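Local coordinates for protein CurF (PDB 5DP2) that probably catalyses NADPH-dependent cyclopropane ring formation in curacin A biosynthesis, as an unusual enoyl reductase of a polyketide synthase, at residues P34-V48 and A112-L124. Residues are numbered along the deposited sequence; the frame is centred on the assembly and turned at random. Where two conformers were deposited one is given.
Sequences PKSTEVEVQIKAVPV and AFSSFVICSPDDL
Val41 and Val117 show how an antiparallel pair settles its backbone polar groups: Val41 N donates to Val117 O at 2.8 Å, almost straight at 172°, and Val117 N donates back to Val41 O. Val39 and Cys119 repeat the exchange one hydrogen-bonded pair further along. Between them lies the non-hydrogen-bonded pair Glu40 and Ile118. Here Glu40 directs its backbone polar groups to Val89 and Ala90 of strand 83-91, while Ile118 CA lies 3.2 Å from Val39 O as a weak CA-H...O contact. At the other end Ile43 N reaches Ser115 O at 3.1 Å from above the carbonyl plane, and a water bonded to both Ser115 O and Ile43 O spans the place where the strands part. This pairing belongs to the GroES-like domain of the medium-chain reductase fold. The Glu40 chain, extended with CG anti to the backbone N (chi1 -172°), brings OE1 to 3.5 Å from Phe116 CB; that oxygen is satisfied by a salt bridge to Arg31, which also makes a cation-pi contact with the Phe116 ring. Past Ala112 the Phe113 ring takes Val46 CG2 over the centre of one face, 3.7 Å from its centroid. A serine in place of Phe113 would probably leave both Val46 methyls without their aromatic cover and open a gap beside Val48, whose CG2 lies 4.0 Å from Phe113 CZ.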
loop_
_atom_site.group_PDB
_atom_site.type_symbol
_atom_site.label_atom_id
_atom_site.label_comp_id
_atom_site.label_asym_id
_atom_site.label_seq_id
_atom_site.Cartn_x
_atom_site.Cartn_y
_atom_site.Cartn_z
ATOM N N PRO A 34 -16.132 6.860 -22.776
ATOM C CA PRO A 34 -16.154 5.440 -22.455
ATOM C C PRO A 34 -16.918 4.648 -23.519
ATOM O O PRO A 34 -17.994 5.068 -23.962
ATOM C CB PRO A 34 -16.870 5.408 -21.092
ATOM C CG PRO A 34 -17.674 6.666 -21.029
ATOM C CD PRO A 34 -16.853 7.673 -21.779
ATOM N N LYS A 35 -16.387 3.470 -23.853
ATOM C CA LYS A 35 -17.087 2.488 -24.665
ATOM C C LYS A 35 -18.207 1.864 -23.831
ATOM O O LYS A 35 -18.361 2.175 -22.630
ATOM C CB LYS A 35 -16.097 1.449 -25.206
ATOM C CG LYS A 35 -15.104 2.045 -26.184
ATOM C CD LYS A 35 -14.085 1.015 -26.588
ATOM C CE LYS A 35 -13.059 1.609 -27.524
ATOM N NZ LYS A 35 -12.298 2.714 -26.865
ATOM N N SER A 36 -18.995 0.971 -24.458
ATOM C CA SER A 36 -20.263 0.589 -23.874
ATOM C C SER A 36 -20.191 -0.060 -22.509
ATOM O O SER A 36 -21.163 0.003 -21.764
ATOM C CB SER A 36 -21.052 -0.291 -24.840
ATOM O OG SER A 36 -20.435 -1.539 -25.010
ATOM N N THR A 37 -19.082 -0.706 -22.184
ATOM C CA THR A 37 -18.921 -1.342 -20.863
ATOM C C THR A 37 -17.818 -0.710 -20.008
ATOM O O THR A 37 -17.317 -1.347 -19.088
ATOM C CB THR A 37 -18.827 -2.854 -20.902
ATOM O OG1 THR A 37 -17.632 -3.158 -21.570
ATOM C CG2 THR A 37 -20.037 -3.469 -21.583
ATOM N N GLU A 38 -17.494 0.551 -20.276
ATOM C CA GLU A 38 -16.488 1.288 -19.519
ATOM C C GLU A 38 -17.115 2.379 -18.668
ATOM O O GLU A 38 -18.256 2.777 -18.892
ATOM C CB GLU A 38 -15.474 1.907 -20.474
ATOM C CG GLU A 38 -14.653 0.899 -21.261
ATOM C CD GLU A 38 -13.680 1.529 -22.237
ATOM O OE1 GLU A 38 -13.929 2.624 -22.768
ATOM O OE2 GLU A 38 -12.677 0.864 -22.516
ATOM N N VAL A 39 -16.322 2.882 -17.707
ATOM C CA VAL A 39 -16.691 3.987 -16.836
ATOM C C VAL A 39 -15.536 4.993 -16.823
ATOM O O VAL A 39 -14.377 4.586 -16.733
ATOM C CB VAL A 39 -16.938 3.489 -15.383
ATOM C CG1 VAL A 39 -17.346 4.612 -14.458
ATOM C CG2 VAL A 39 -17.993 2.387 -15.345
ATOM N N GLU A 40 -15.860 6.288 -16.886
ATOM C CA GLU A 40 -14.843 7.349 -16.782
ATOM C C GLU A 40 -14.950 8.025 -15.407
ATOM O O GLU A 40 -16.029 8.518 -15.022
ATOM C CB GLU A 40 -15.008 8.404 -17.865
ATOM C CG GLU A 40 -13.852 9.399 -17.894
ATOM C CD GLU A 40 -14.014 10.519 -18.873
ATOM O OE1 GLU A 40 -12.977 10.941 -19.447
ATOM O OE2 GLU A 40 -15.162 10.984 -19.042
ATOM N N VAL A 41 -13.817 8.051 -14.698
ATOM C CA VAL A 41 -13.715 8.640 -13.369
ATOM C C VAL A 41 -12.788 9.871 -13.435
ATOM O O VAL A 41 -11.672 9.787 -13.973
ATOM C CB VAL A 41 -13.136 7.630 -12.361
ATOM C CG1 VAL A 41 -13.062 8.243 -10.972
ATOM C CG2 VAL A 41 -13.975 6.356 -12.350
ATOM N N GLN A 42 -13.261 11.000 -12.910
ATOM C CA GLN A 42 -12.400 12.175 -12.713
ATOM C C GLN A 42 -11.693 12.024 -11.364
ATOM O O GLN A 42 -12.350 11.948 -10.303
ATOM C CB GLN A 42 -13.226 13.457 -12.747
ATOM C CG GLN A 42 -12.310 14.676 -12.670
ATOM C CD GLN A 42 -13.001 15.972 -12.891
ATOM O OE1 GLN A 42 -14.170 16.018 -13.199
ATOM N NE2 GLN A 42 -12.272 17.046 -12.762
ATOM N N ILE A 43 -10.374 11.907 -11.390
ATOM C CA ILE A 43 -9.608 11.678 -10.182
ATOM C C ILE A 43 -9.625 12.914 -9.304
ATOM O O ILE A 43 -9.442 14.027 -9.784
ATOM C CB ILE A 43 -8.150 11.254 -10.536
ATOM C CG1 ILE A 43 -8.159 10.012 -11.410
ATOM C CG2 ILE A 43 -7.326 11.076 -9.289
ATOM C CD1 ILE A 43 -8.803 8.780 -10.807
ATOM N N LYS A 44 -9.830 12.701 -7.985
ATOM C CA LYS A 44 -9.790 13.781 -7.020
ATOM C C LYS A 44 -8.584 13.709 -6.085
ATOM O O LYS A 44 -8.054 14.744 -5.689
ATOM C CB LYS A 44 -11.102 13.851 -6.234
ATOM C CG LYS A 44 -12.353 14.050 -7.109
ATOM C CD LYS A 44 -12.389 15.412 -7.786
ATOM C CE LYS A 44 -13.423 15.494 -8.898
ATOM N NZ LYS A 44 -14.806 15.492 -8.347
ATOM N N ALA A 45 -8.141 12.502 -5.713
ATOM C CA ALA A 45 -6.990 12.358 -4.824
ATOM C C ALA A 45 -6.331 11.034 -5.133
ATOM O O ALA A 45 -7.004 10.019 -5.356
ATOM C CB ALA A 45 -7.415 12.459 -3.359
ATOM N N VAL A 46 -4.996 11.036 -5.123
ATOM C CA VAL A 46 -4.222 9.866 -5.497
ATOM C C VAL A 46 -2.936 9.907 -4.684
ATOM O O VAL A 46 -2.224 10.912 -4.710
ATOM C CB VAL A 46 -3.953 9.817 -7.041
ATOM C CG1 VAL A 46 -3.550 11.157 -7.646
ATOM C CG2 VAL A 46 -2.994 8.698 -7.367
ATOM N N PRO A 47 -2.641 8.851 -3.928
ATOM C CA PRO A 47 -1.441 8.874 -3.111
ATOM C C PRO A 47 -0.228 8.355 -3.857
ATOM O O PRO A 47 -0.346 7.652 -4.868
ATOM C CB PRO A 47 -1.792 7.936 -1.976
ATOM C CG PRO A 47 -2.636 6.886 -2.660
ATOM C CD PRO A 47 -3.456 7.629 -3.684
ATOM N N VAL A 48 0.960 8.680 -3.330
ATOM C CA VAL A 48 2.201 8.088 -3.800
ATOM C C VAL A 48 2.477 6.791 -3.017
ATOM O O VAL A 48 2.326 6.764 -1.796
ATOM C CB VAL A 48 3.394 9.053 -3.568
ATOM C CG1 VAL A 48 4.667 8.490 -4.211
ATOM C CG2 VAL A 48 3.116 10.436 -4.122
ATOM N N ALA A 112 -3.789 6.025 -11.919
ATOM C CA ALA A 112 -4.584 7.025 -11.194
ATOM C C ALA A 112 -3.968 8.421 -11.162
ATOM O O ALA A 112 -4.710 9.372 -10.920
ATOM C CB ALA A 112 -4.933 6.561 -9.797
ATOM N N PHE A 113 -2.648 8.567 -11.407
ATOM C CA PHE A 113 -2.077 9.904 -11.610
ATOM C C PHE A 113 -2.388 10.360 -13.047
ATOM O O PHE A 113 -1.511 10.442 -13.916
ATOM C CB PHE A 113 -0.569 9.933 -11.323
ATOM C CG PHE A 113 -0.194 9.982 -9.863
ATOM C CD1 PHE A 113 -0.221 11.183 -9.185
ATOM C CD2 PHE A 113 0.263 8.868 -9.182
ATOM C CE1 PHE A 113 0.155 11.262 -7.832
ATOM C CE2 PHE A 113 0.664 8.942 -7.839
ATOM C CZ PHE A 113 0.581 10.142 -7.175
ATOM N N SER A 114 -3.668 10.678 -13.264
ATOM C CA SER A 114 -4.233 11.139 -14.529
ATOM C C SER A 114 -5.442 11.987 -14.184
ATOM O O SER A 114 -6.115 11.734 -13.189
ATOM C CB SER A 114 -4.732 9.978 -15.394
ATOM O OG SER A 114 -3.715 9.051 -15.723
ATOM N N SER A 115 -5.790 12.937 -15.048
ATOM C CA SER A 115 -6.996 13.714 -14.801
ATOM C C SER A 115 -8.250 12.832 -14.826
ATOM O O SER A 115 -9.164 13.003 -13.994
ATOM C CB SER A 115 -7.132 14.808 -15.853
ATOM O OG SER A 115 -5.958 15.598 -15.956
ATOM N N PHE A 116 -8.303 11.921 -15.796
ATOM C CA PHE A 116 -9.434 11.028 -15.999
ATOM C C PHE A 116 -8.903 9.612 -16.194
ATOM O O PHE A 116 -7.865 9.439 -16.841
ATOM C CB PHE A 116 -10.264 11.417 -17.220
ATOM C CG PHE A 116 -10.858 12.806 -17.107
ATOM C CD1 PHE A 116 -12.064 13.025 -16.451
ATOM C CD2 PHE A 116 -10.193 13.901 -17.633
ATOM C CE1 PHE A 116 -12.574 14.301 -16.313
ATOM C CE2 PHE A 116 -10.697 15.170 -17.495
ATOM C CZ PHE A 116 -11.891 15.375 -16.840
ATOM N N VAL A 117 -9.606 8.624 -15.627
ATOM C CA VAL A 117 -9.300 7.215 -15.815
ATOM C C VAL A 117 -10.535 6.536 -16.394
ATOM O O VAL A 117 -11.615 6.672 -15.839
ATOM C CB VAL A 117 -8.886 6.547 -14.487
ATOM C CG1 VAL A 117 -8.819 5.024 -14.626
ATOM C CG2 VAL A 117 -7.534 7.069 -14.016
ATOM N N ILE A 118 -10.339 5.777 -17.477
ATOM C CA ILE A 118 -11.416 4.928 -18.022
ATOM C C ILE A 118 -11.101 3.499 -17.634
ATOM O O ILE A 118 -10.047 2.977 -17.945
ATOM C CB ILE A 118 -11.610 5.153 -19.531
ATOM C CG1 ILE A 118 -12.073 6.608 -19.756
ATOM C CG2 ILE A 118 -12.627 4.190 -20.090
ATOM C CD1 ILE A 118 -12.309 6.995 -21.205
ATOM N N CYS A 119 -12.046 2.845 -16.983
ATOM C CA CYS A 119 -11.841 1.491 -16.518
ATOM C C CYS A 119 -13.126 0.702 -16.575
ATOM O O CYS A 119 -14.139 1.166 -17.040
ATOM C CB CYS A 119 -11.240 1.495 -15.125
ATOM S SG CYS A 119 -12.262 2.234 -13.877
ATOM N N SER A 120 -13.060 -0.538 -16.105
ATOM C CA SER A 120 -14.225 -1.405 -16.030
ATOM C C SER A 120 -15.038 -1.127 -14.767
ATOM O O SER A 120 -14.459 -0.769 -13.725
ATOM C CB SER A 120 -13.759 -2.860 -16.000
ATOM O OG SER A 120 -14.719 -3.701 -15.411
ATOM N N PRO A 121 -16.345 -1.389 -14.793
ATOM C CA PRO A 121 -17.115 -1.264 -13.553
ATOM C C PRO A 121 -16.598 -2.121 -12.408
ATOM O O PRO A 121 -16.764 -1.736 -11.261
ATOM C CB PRO A 121 -18.540 -1.703 -13.947
ATOM C CG PRO A 121 -18.554 -1.798 -15.381
ATOM C CD PRO A 121 -17.197 -1.710 -15.949
ATOM N N ASP A 122 -16.025 -3.286 -12.710
ATOM C CA ASP A 122 -15.503 -4.195 -11.684
ATOM C C ASP A 122 -14.183 -3.729 -11.069
ATOM O O ASP A 122 -13.659 -4.372 -10.161
ATOM C CB ASP A 122 -15.327 -5.602 -12.239
ATOM C CG ASP A 122 -16.647 -6.261 -12.623
ATOM O OD1 ASP A 122 -17.737 -5.849 -12.148
ATOM O OD2 ASP A 122 -16.587 -7.228 -13.409
ATOM N N ASP A 123 -13.655 -2.617 -11.543
ATOM C CA ASP A 123 -12.424 -2.038 -11.005
ATOM C C ASP A 123 -12.687 -0.926 -10.000
ATOM O O ASP A 123 -11.740 -0.244 -9.598
ATOM C CB ASP A 123 -11.586 -1.367 -12.136
ATOM C CG ASP A 123 -11.105 -2.283 -13.200
ATOM O OD1 ASP A 123 -10.612 -3.312 -12.804
ATOM O OD2 ASP A 123 -11.163 -1.932 -14.408
ATOM N N LEU A 124 -13.958 -0.695 -9.659
ATOM C CA LEU A 124 -14.351 0.398 -8.787
ATOM C C LEU A 124 -15.049 -0.142 -7.543
ATOM O O LEU A 124 -15.768 -1.162 -7.608
ATOM C CB LEU A 124 -15.320 1.325 -9.533
ATOM C CG LEU A 124 -14.736 1.973 -10.789
ATOM C CD1 LEU A 124 -15.815 2.814 -11.474
ATOM C CD2 LEU A 124 -13.498 2.789 -10.469
HETATM O O HOH W 1 -8.828 15.110 -12.213
#